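Local coordinates for DUF5636 domain-containing protein (Legionella pneumophila subsp. pneumophila str. Philadelphia 1, PDB 4RD8) that is of unknown function, a largely helical Legionella pneumophila protein without strands that belongs to the DUF5636 family, at residues Gly19-Leu22 against Gln23-Pro26; Leu48-Leu51 against Asn52-Leu55; Gly70-Lys73 against Gln74-Leu78; Ile152-Ser155 against Glu156-Asp159. The protein carries 3 engineered substitutions. One frame throughout, in Å; residues are numbered along the deposited sequence.

Contact 1: residues Gly19-Leu22 against Gln23-Pro26; sequences GELL and QNEP
Leu21 and Asn24 lie 4.8 Å apart between their CA atoms where the short, weakly bonded helix 19-22 runs out and the chain turns into helix 25-38. Two i to i+3 backbone bonds hold the turn: Gln23 N reaches Glu20 O at 3.0 Å, and Asn24 N reaches Leu21 O at 3.1 Å. The side chains of Glu20 and Asn24 span both turns with an i to i+4 bond. Glu20 has CG anti to its backbone N (chi1 -175°) and bends at chi2, which brings the carboxylate back toward Asn24, and OE1 accepts from Asn24 ND2 at 2.8 Å through its syn lone pair. Carboxylate and amide planes stand 80° apart, and the acceptor lies tilted from the amide plane, a short but bent bond. Gln23 is bent at chi2, which brings NE2 to 3.8 Å from Leu22 CG, and a water joins NE2 to Gly19 O. A long, flexible amide suits this exposed edge, while Gly19 tolerates the positive phi of 55° before the turn. Buried Leu21 packs on Lys164, Asp169 and Ser170. Asparagine fits position 24 because its short amide serves two ends: ND2 holds Glu20, and OD1 accepts from Phe27 N, three residues on. Residues 21-24 form a type I turn leading into an asparagine N-cap of helix 25-38.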
loop_
_atom_site.group_PDB
_atom_site.type_symbol
_atom_site.label_atom_id
_atom_site.label_comp_id
_atom_site.label_asym_id
_atom_site.label_seq_id
_atom_site.Cartn_x
_atom_site.Cartn_y
_atom_site.Cartn_z
ATOM N N GLY A 19 18.851 -11.313 -10.984
ATOM C CA GLY A 19 18.231 -12.426 -11.688
ATOM C C GLY A 19 17.286 -12.035 -12.820
ATOM O O GLY A 19 17.615 -11.175 -13.640
ATOM N N GLU A 20 16.119 -12.672 -12.868
ATOM C CA GLU A 20 15.145 -12.417 -13.930
ATOM C C GLU A 20 14.512 -11.028 -13.827
ATOM O O GLU A 20 14.239 -10.391 -14.852
ATOM C CB GLU A 20 14.054 -13.502 -13.933
ATOM C CG GLU A 20 13.027 -13.408 -15.075
ATOM C CD GLU A 20 11.881 -12.437 -14.790
ATOM O OE1 GLU A 20 11.309 -11.891 -15.762
ATOM O OE2 GLU A 20 11.540 -12.222 -13.607
ATOM N N LEU A 21 14.259 -10.565 -12.604
ATOM C CA LEU A 21 13.585 -9.283 -12.430
ATOM C C LEU A 21 14.447 -8.139 -12.951
ATOM O O LEU A 21 13.927 -7.168 -13.499
ATOM C CB LEU A 21 13.175 -9.042 -10.973
ATOM C CG LEU A 21 11.959 -9.827 -10.467
ATOM C CD1 LEU A 21 11.609 -9.408 -9.039
ATOM C CD2 LEU A 21 10.758 -9.658 -11.411
ATOM N N LEU A 22 15.763 -8.270 -12.796
ATOM C CA LEU A 22 16.701 -7.262 -13.280
ATOM C C LEU A 22 16.612 -7.094 -14.791
ATOM O O LEU A 22 16.887 -6.012 -15.318
ATOM C CB LEU A 22 18.134 -7.634 -12.904
ATOM C CG LEU A 22 19.176 -6.590 -13.302
ATOM C CD1 LEU A 22 18.751 -5.223 -12.775
ATOM C CD2 LEU A 22 20.552 -6.964 -12.783
ATOM N N GLN A 23 16.227 -8.167 -15.479
ATOM C CA GLN A 23 16.151 -8.159 -16.938
ATOM C C GLN A 23 14.726 -7.962 -17.432
ATOM O O GLN A 23 14.472 -7.975 -18.645
ATOM C CB GLN A 23 16.717 -9.459 -17.519
ATOM C CG GLN A 23 18.147 -9.787 -17.076
ATOM C CD GLN A 23 19.132 -8.646 -17.311
ATOM O OE1 GLN A 23 18.994 -7.870 -18.261
ATOM N NE2 GLN A 23 20.138 -8.546 -16.445
ATOM N N ASN A 24 13.806 -7.794 -16.489
ATOM C CA ASN A 24 12.392 -7.680 -16.804
ATOM C C ASN A 24 12.017 -6.210 -16.952
ATOM O O ASN A 24 11.620 -5.568 -15.986
ATOM C CB ASN A 24 11.567 -8.347 -15.696
ATOM C CG ASN A 24 10.112 -8.530 -16.072
ATOM O OD1 ASN A 24 9.504 -7.654 -16.680
ATOM N ND2 ASN A 24 9.538 -9.675 -15.697
ATOM N N GLU A 25 12.146 -5.680 -18.163
ATOM C CA GLU A 25 11.871 -4.262 -18.392
ATOM C C GLU A 25 10.438 -3.828 -18.045
ATOM O O GLU A 25 10.248 -2.755 -17.466
ATOM C CB GLU A 25 12.258 -3.841 -19.816
ATOM C CG GLU A 25 13.747 -4.041 -20.143
ATOM C CD GLU A 25 14.686 -3.150 -19.322
ATOM O OE1 GLU A 25 14.216 -2.214 -18.637
ATOM O OE2 GLU A 25 15.914 -3.387 -19.371
ATOM N N PRO A 26 9.423 -4.646 -18.394
ATOM C CA PRO A 26 8.079 -4.202 -18.003
ATOM C C PRO A 26 7.917 -4.095 -16.487
ATOM O O PRO A 26 7.247 -3.171 -16.015
ATOM C CB PRO A 26 7.174 -5.295 -18.576
ATOM C CG PRO A 26 7.922 -5.768 -19.804
ATOM C CD PRO A 26 9.368 -5.772 -19.352
HETATM O O HOH W 1 20.008 -10.377 -14.207
#

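Contact 2: residues Leu48-Leu51 against Asn52-Leu55; sequences LIEL and NEQL
Glu50 OE2 and Gln54 NE2 form the shortest side-chain bond of this helical turn, 2.7 Å and nearly straight at 176°. The acceptor lies in the amide plane of Gln54, and OE2 offers its anti lone pair, the one away from OE1, while carboxylate and amide planes stand 73° apart. A bend at chi2 (66°) turns the carboxylate of Glu50 toward Gln54; Gln54 CG lies beside its own backbone N, anti to the carbonyl carbon, and the chain runs out extended, CG passing 3.3 Å from Glu50 O. This is an i to i+4 pair on helix 41-61, one turn apart. Beside it run the alpha-helical backbone bonds, among them Asn52 N to Leu48 O at 2.8 Å and Leu55 N to Leu51 O at 3.0 Å. Glu53, an exposed residue, brings its OE1 within 4.3 Å of Glu50 OE1, two like charges.

Asn52 is buried, and both ends of its amide are used. ND2 donates to a water at 3.0 Å, which in turn donates to Ile49 O at 2.8 Å, while OD1 receives Leu213 N and, weakly, Val212 N at the start of helix 211-218. Leu48, Leu51 and Leu55 suit the inner face, packing on that helix, with Leu51 and Leu55 also meeting Leu78 of helix 69-85. By giving Glu50 a donor, the neutral amide of Gln54 probably offsets some of the repulsion between Glu50 and Glu53, whereas the amide of Asn52 lets a polar group sit among leucines at a helix-helix interface.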
loop_
_atom_site.group_PDB
_atom_site.type_symbol
_atom_site.label_atom_id
_atom_site.label_comp_id
_atom_site.label_asym_id
_atom_site.label_seq_id
_atom_site.Cartn_x
_atom_site.Cartn_y
_atom_site.Cartn_z
ATOM N N LEU A 48 -6.255 9.788 -2.125
ATOM C CA LEU A 48 -6.668 9.856 -0.720
ATOM C C LEU A 48 -8.042 10.505 -0.585
ATOM O O LEU A 48 -8.876 10.065 0.214
ATOM C CB LEU A 48 -5.639 10.609 0.139
ATOM C CG LEU A 48 -4.333 9.881 0.442
ATOM C CD1 LEU A 48 -3.314 10.835 1.047
ATOM C CD2 LEU A 48 -4.591 8.729 1.410
ATOM N N ILE A 49 -8.273 11.559 -1.369
ATOM C CA ILE A 49 -9.590 12.174 -1.455
ATOM C C ILE A 49 -10.634 11.147 -1.913
ATOM O O ILE A 49 -11.729 11.072 -1.347
ATOM C CB ILE A 49 -9.575 13.398 -2.405
ATOM C CG1 ILE A 49 -8.820 14.558 -1.749
ATOM C CG2 ILE A 49 -10.990 13.825 -2.757
ATOM C CD1 ILE A 49 -8.449 15.668 -2.699
ATOM N N GLU A 50 -10.282 10.344 -2.914
ATOM C CA GLU A 50 -11.199 9.339 -3.451
ATOM C C GLU A 50 -11.493 8.273 -2.397
ATOM O O GLU A 50 -12.646 7.875 -2.213
ATOM C CB GLU A 50 -10.616 8.704 -4.725
ATOM C CG GLU A 50 -11.432 7.546 -5.308
ATOM C CD GLU A 50 -12.795 7.976 -5.838
ATOM O OE1 GLU A 50 -12.937 9.131 -6.309
ATOM O OE2 GLU A 50 -13.733 7.152 -5.788
ATOM N N LEU A 51 -10.448 7.836 -1.697
ATOM C CA LEU A 51 -10.593 6.828 -0.649
ATOM C C LEU A 51 -11.471 7.383 0.466
ATOM O O LEU A 51 -12.360 6.691 0.978
ATOM C CB LEU A 51 -9.226 6.427 -0.098
ATOM C CG LEU A 51 -9.226 5.323 0.964
ATOM C CD1 LEU A 51 -9.716 4.015 0.369
ATOM C CD2 LEU A 51 -7.830 5.158 1.565
ATOM N N ASN A 52 -11.233 8.646 0.816
ATOM C CA ASN A 52 -12.048 9.332 1.817
ATOM C C ASN A 52 -13.501 9.433 1.396
ATOM O O ASN A 52 -14.403 9.320 2.225
ATOM C CB ASN A 52 -11.512 10.737 2.093
ATOM C CG ASN A 52 -12.349 11.490 3.111
ATOM O OD1 ASN A 52 -12.162 11.337 4.324
ATOM N ND2 ASN A 52 -13.273 12.314 2.624
ATOM N N GLU A 53 -13.728 9.664 0.108
ATOM C CA GLU A 53 -15.084 9.829 -0.390
ATOM C C GLU A 53 -15.827 8.498 -0.409
ATOM O O GLU A 53 -17.009 8.434 -0.072
ATOM C CB GLU A 53 -15.085 10.473 -1.774
ATOM C CG GLU A 53 -16.473 10.827 -2.258
ATOM C CD GLU A 53 -16.452 11.724 -3.475
ATOM O OE1 GLU A 53 -16.286 11.197 -4.597
ATOM O OE2 GLU A 53 -16.610 12.952 -3.306
ATOM N N GLN A 54 -15.132 7.431 -0.789
ATOM C CA GLN A 54 -15.745 6.111 -0.789
ATOM C C GLN A 54 -16.094 5.664 0.636
ATOM O O GLN A 54 -17.167 5.115 0.878
ATOM C CB GLN A 54 -14.845 5.097 -1.509
ATOM C CG GLN A 54 -14.668 5.403 -2.997
ATOM C CD GLN A 54 -13.928 4.306 -3.739
ATOM O OE1 GLN A 54 -13.838 3.174 -3.264
ATOM N NE2 GLN A 54 -13.384 4.640 -4.909
ATOM N N LEU A 55 -15.193 5.930 1.575
ATOM C CA LEU A 55 -15.432 5.638 2.989
ATOM C C LEU A 55 -16.599 6.452 3.561
ATOM O O LEU A 55 -17.465 5.908 4.262
ATOM C CB LEU A 55 -14.157 5.904 3.794
ATOM C CG LEU A 55 -14.182 5.688 5.311
ATOM C CD1 LEU A 55 -14.544 4.240 5.640
ATOM C CD2 LEU A 55 -12.830 6.064 5.923
HETATM O O HOH W 2 -13.236 13.106 -0.235
#

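Contact 3: residues Gly70-Lys73 against Gln74-Leu78; sequences GATK and QLRTL
Gln74, entering the second turn of helix 69-85, bonds its N to Gly70 O at 2.8 Å, one of a regular alpha-helical i to i+4 series. Its CG passes 3.2 Å from the same carbonyl oxygen, and the chain then bends at chi2; OE1 accepts from both Lys62 NZ and Arg58 NE, so a long amide suits this buried place. Leu75 N binds Ala71 O at 2.9 Å, and its side chain, apolar in keeping with its buried place, packs on Leu213, Val216 and Ile217 of helix 211-218. Arg76 N meets Thr72 O at 3.2 Å. The arginine chain lies alongside Thr72, pointing the same way, its CD near Thr72 O, and bends at chi2 and chi3 carry the guanidinium on to a salt bridge between NH2 and Glu128 OE1. The threonine methyl suits this flank, lending an apolar surface to the arginine: Thr72 CG2 approaches the guanidinium obliquely, 3.5 Å from Arg76 NH1. Thr77 N bonds to Lys73 O at 3.0 Å. With chi1 at 54°, Thr77 OG1 sits between its own backbone N and carbonyl carbon and lies near two carbonyl oxygens, 3.2 Å from Lys73 O and 2.9 Å from Gln74 O.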
loop_
_atom_site.group_PDB
_atom_site.type_symbol
_atom_site.label_atom_id
_atom_site.label_comp_id
_atom_site.label_asym_id
_atom_site.label_seq_id
_atom_site.Cartn_x
_atom_site.Cartn_y
_atom_site.Cartn_z
ATOM N N GLY A 70 -17.839 0.459 14.126
ATOM C CA GLY A 70 -18.091 -0.062 12.795
ATOM C C GLY A 70 -17.393 0.688 11.676
ATOM O O GLY A 70 -17.205 0.141 10.590
ATOM N N ALA A 71 -17.014 1.939 11.934
ATOM C CA ALA A 71 -16.229 2.717 10.975
ATOM C C ALA A 71 -14.872 2.067 10.693
ATOM O O ALA A 71 -14.441 1.978 9.537
ATOM C CB ALA A 71 -16.048 4.154 11.470
ATOM N N THR A 72 -14.190 1.630 11.751
ATOM C CA THR A 72 -12.913 0.935 11.597
ATOM C C THR A 72 -13.109 -0.332 10.769
ATOM O O THR A 72 -12.285 -0.665 9.915
ATOM C CB THR A 72 -12.292 0.571 12.967
ATOM O OG1 THR A 72 -11.880 1.766 13.643
ATOM C CG2 THR A 72 -11.086 -0.351 12.793
ATOM N N LYS A 73 -14.216 -1.024 11.017
ATOM C CA LYS A 73 -14.550 -2.225 10.264
ATOM C C LYS A 73 -14.839 -1.881 8.806
ATOM O O LYS A 73 -14.396 -2.577 7.901
ATOM C CB LYS A 73 -15.750 -2.932 10.900
ATOM C CG LYS A 73 -15.873 -4.402 10.536
ATOM C CD LYS A 73 -17.150 -4.687 9.758
ATOM C CE LYS A 73 -17.325 -6.183 9.522
ATOM N NZ LYS A 73 -18.638 -6.491 8.880
ATOM N N GLN A 74 -15.573 -0.793 8.581
ATOM C CA GLN A 74 -15.924 -0.380 7.223
ATOM C C GLN A 74 -14.710 -0.002 6.372
ATOM O O GLN A 74 -14.649 -0.338 5.189
ATOM C CB GLN A 74 -16.944 0.760 7.247
ATOM C CG GLN A 74 -18.342 0.299 7.601
ATOM C CD GLN A 74 -18.781 -0.875 6.758
ATOM O OE1 GLN A 74 -18.717 -0.829 5.530
ATOM N NE2 GLN A 74 -19.218 -1.943 7.414
ATOM N N LEU A 75 -13.752 0.697 6.973
ATOM C CA LEU A 75 -12.517 1.050 6.272
ATOM C C LEU A 75 -11.724 -0.201 5.897
ATOM O O LEU A 75 -11.174 -0.292 4.802
ATOM C CB LEU A 75 -11.647 1.975 7.129
ATOM C CG LEU A 75 -10.251 2.276 6.568
ATOM C CD1 LEU A 75 -10.353 2.929 5.206
ATOM C CD2 LEU A 75 -9.465 3.169 7.517
ATOM N N ARG A 76 -11.664 -1.162 6.815
ATOM C CA ARG A 76 -10.939 -2.412 6.569
ATOM C C ARG A 76 -11.562 -3.211 5.432
ATOM O O ARG A 76 -10.851 -3.764 4.594
ATOM C CB ARG A 76 -10.887 -3.266 7.839
ATOM C CG ARG A 76 -9.611 -3.109 8.653
ATOM C CD ARG A 76 -9.915 -2.884 10.120
ATOM N NE ARG A 76 -8.891 -3.440 11.002
ATOM C CZ ARG A 76 -7.978 -2.725 11.653
ATOM N NH1 ARG A 76 -7.943 -1.406 11.532
ATOM N NH2 ARG A 76 -7.094 -3.337 12.430
ATOM N N THR A 77 -12.889 -3.268 5.407
ATOM C CA THR A 77 -13.582 -4.000 4.357
ATOM C C THR A 77 -13.462 -3.259 3.027
ATOM O O THR A 77 -13.333 -3.886 1.980
ATOM C CB THR A 77 -15.060 -4.289 4.717
ATOM O OG1 THR A 77 -15.716 -3.063 5.051
ATOM C CG2 THR A 77 -15.140 -5.236 5.907
ATOM N N LEU A 78 -13.492 -1.927 3.067
ATOM C CA LEU A 78 -13.245 -1.137 1.861
ATOM C C LEU A 78 -11.838 -1.385 1.328
ATOM O O LEU A 78 -11.647 -1.604 0.127
ATOM C CB LEU A 78 -13.455 0.361 2.122
ATOM C CG LEU A 78 -13.014 1.332 1.018
ATOM C CD1 LEU A 78 -13.755 1.058 -0.288
ATOM C CD2 LEU A 78 -13.228 2.788 1.461
#

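Contact 4: residues Ile152-Ser155 against Glu156-Asp159; sequences IPTS and EICD
Pro153 O and Thr154 O receive the two backbone bonds that wind this loop into helix 157-162. Glu156 N donates to Pro153 O at 2.9 Å and Ile157 N to Thr154 O at 3.2 Å, both i to i+3. A water carries the hydrogen bonding one step further: it donates to Ser155 O and accepts from Asp159 N, each at 2.8 Å, linking a loop carbonyl to an amide of the first helical turn.

Apolar contacts come next. Ile152 has CG1 between its backbone N and carbonyl carbon (chi1 66°), a setting that brings CD1 to 3.9 Å from Ile157 CG1; the two side chains cross at about a right angle. Thr154 lies alongside Ile157, its CG2 4.2 Å from Ile157 CD1. The apolar branches of the two isoleucines fill buried positions, Ile157 against Trp135 and Ile139 of helix 130-144. The motif is a pair of overlapping type I turns, 153-156 and 154-157, that runs into the helix, with Glu156 at the N-cap position and Pro153 at the first position of the first turn, where a proline's missing N-H costs the turn nothing.

Glu156 joins an apolar contact to a charged one. Its extended chain runs obliquely past the proline ring, OE1 3.5 Å from Pro153 CD, and the same oxygen forms a salt bridge with Arg160 NH2, one turn on. The negative charges of Glu156 and Asp159 probably suit the positive end of the helix dipole. Asp159 OD1 in turn pairs with Lys163 NZ in a salt bridge.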
loop_
_atom_site.group_PDB
_atom_site.type_symbol
_atom_site.label_atom_id
_atom_site.label_comp_id
_atom_site.label_asym_id
_atom_site.label_seq_id
_atom_site.Cartn_x
_atom_site.Cartn_y
_atom_site.Cartn_z
ATOM N N ILE A 152 -1.917 -2.401 -17.775
ATOM C CA ILE A 152 -2.098 -3.772 -17.304
ATOM C C ILE A 152 -3.516 -3.861 -16.735
ATOM O O ILE A 152 -4.066 -2.850 -16.285
ATOM C CB ILE A 152 -1.050 -4.218 -16.246
ATOM C CG1 ILE A 152 -1.189 -3.431 -14.943
ATOM C CG2 ILE A 152 0.361 -4.095 -16.801
ATOM C CD1 ILE A 152 -0.386 -4.038 -13.791
ATOM N N PRO A 153 -4.128 -5.051 -16.787
ATOM C CA PRO A 153 -5.447 -5.184 -16.159
ATOM C C PRO A 153 -5.356 -4.954 -14.657
ATOM O O PRO A 153 -4.370 -5.357 -14.027
ATOM C CB PRO A 153 -5.812 -6.647 -16.428
ATOM C CG PRO A 153 -5.079 -6.980 -17.699
ATOM C CD PRO A 153 -3.761 -6.246 -17.572
ATOM N N THR A 154 -6.370 -4.316 -14.085
ATOM C CA THR A 154 -6.341 -4.001 -12.662
ATOM C C THR A 154 -6.186 -5.281 -11.839
ATOM O O THR A 154 -5.442 -5.315 -10.861
ATOM C CB THR A 154 -7.612 -3.235 -12.247
ATOM O OG1 THR A 154 -7.644 -1.975 -12.937
ATOM C CG2 THR A 154 -7.633 -2.994 -10.740
ATOM N N SER A 155 -6.846 -6.345 -12.284
ATOM C CA SER A 155 -6.840 -7.616 -11.561
ATOM C C SER A 155 -5.475 -8.309 -11.592
ATOM O O SER A 155 -5.278 -9.315 -10.908
ATOM C CB SER A 155 -7.904 -8.552 -12.133
ATOM O OG SER A 155 -7.584 -8.933 -13.459
ATOM N N GLU A 156 -4.539 -7.781 -12.383
ATOM C CA GLU A 156 -3.199 -8.382 -12.472
ATOM C C GLU A 156 -2.123 -7.603 -11.724
ATOM O O GLU A 156 -0.948 -7.942 -11.804
ATOM C CB GLU A 156 -2.793 -8.611 -13.940
ATOM C CG GLU A 156 -3.727 -9.595 -14.648
ATOM C CD GLU A 156 -3.347 -9.868 -16.091
ATOM O OE1 GLU A 156 -2.347 -9.298 -16.579
ATOM O OE2 GLU A 156 -4.056 -10.660 -16.751
ATOM N N ILE A 157 -2.529 -6.571 -10.993
ATOM C CA ILE A 157 -1.575 -5.755 -10.244
ATOM C C ILE A 157 -0.844 -6.609 -9.206
ATOM O O ILE A 157 0.375 -6.498 -9.044
ATOM C CB ILE A 157 -2.281 -4.562 -9.559
ATOM C CG1 ILE A 157 -2.608 -3.486 -10.597
ATOM C CG2 ILE A 157 -1.395 -3.948 -8.477
ATOM C CD1 ILE A 157 -3.548 -2.405 -10.073
ATOM N N CYS A 158 -1.572 -7.481 -8.520
ATOM C CA CYS A 158 -0.945 -8.316 -7.484
ATOM C C CYS A 158 0.100 -9.258 -8.101
ATOM O O CYS A 158 1.260 -9.283 -7.683
ATOM C CB CYS A 158 -1.994 -9.119 -6.723
ATOM S SG CYS A 158 -1.302 -9.957 -5.275
ATOM N N ASP A 159 -0.304 -10.014 -9.120
ATOM C CA ASP A 159 0.619 -10.951 -9.752
ATOM C C ASP A 159 1.813 -10.272 -10.435
ATOM O O ASP A 159 2.939 -10.761 -10.348
ATOM C CB ASP A 159 -0.104 -11.826 -10.781
ATOM C CG ASP A 159 -1.056 -12.825 -10.143
ATOM O OD1 ASP A 159 -1.050 -12.970 -8.907
ATOM O OD2 ASP A 159 -1.807 -13.480 -10.891
HETATM O O HOH W 3 -2.978 -10.397 -9.752
#

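In the fold
Contacts 2 and 3 belong together: their centres are 13 Å apart on the successive helices 41-61 and 69-85, and they touch directly. Leu78 makes most of the touches, its CD1 3.7 Å from Gln54 OE1 and its CD2 3.9 Å from Leu51 CD1, while Leu55 CD1 comes to 3.8 Å from Leu75 CA. Helix 211-218 packs against both. Contact 1 lies at the far side of the chain's centre, about 34 Å from contact 2 and 37 Å from contact 3, centre to centre. Contact 4 falls between, its centre 18 Å from that of contact 1 and 21 Å from that of contact 2. Contacts 1 and 4 both lead into a helix; contacts 2 and 3 lie within one.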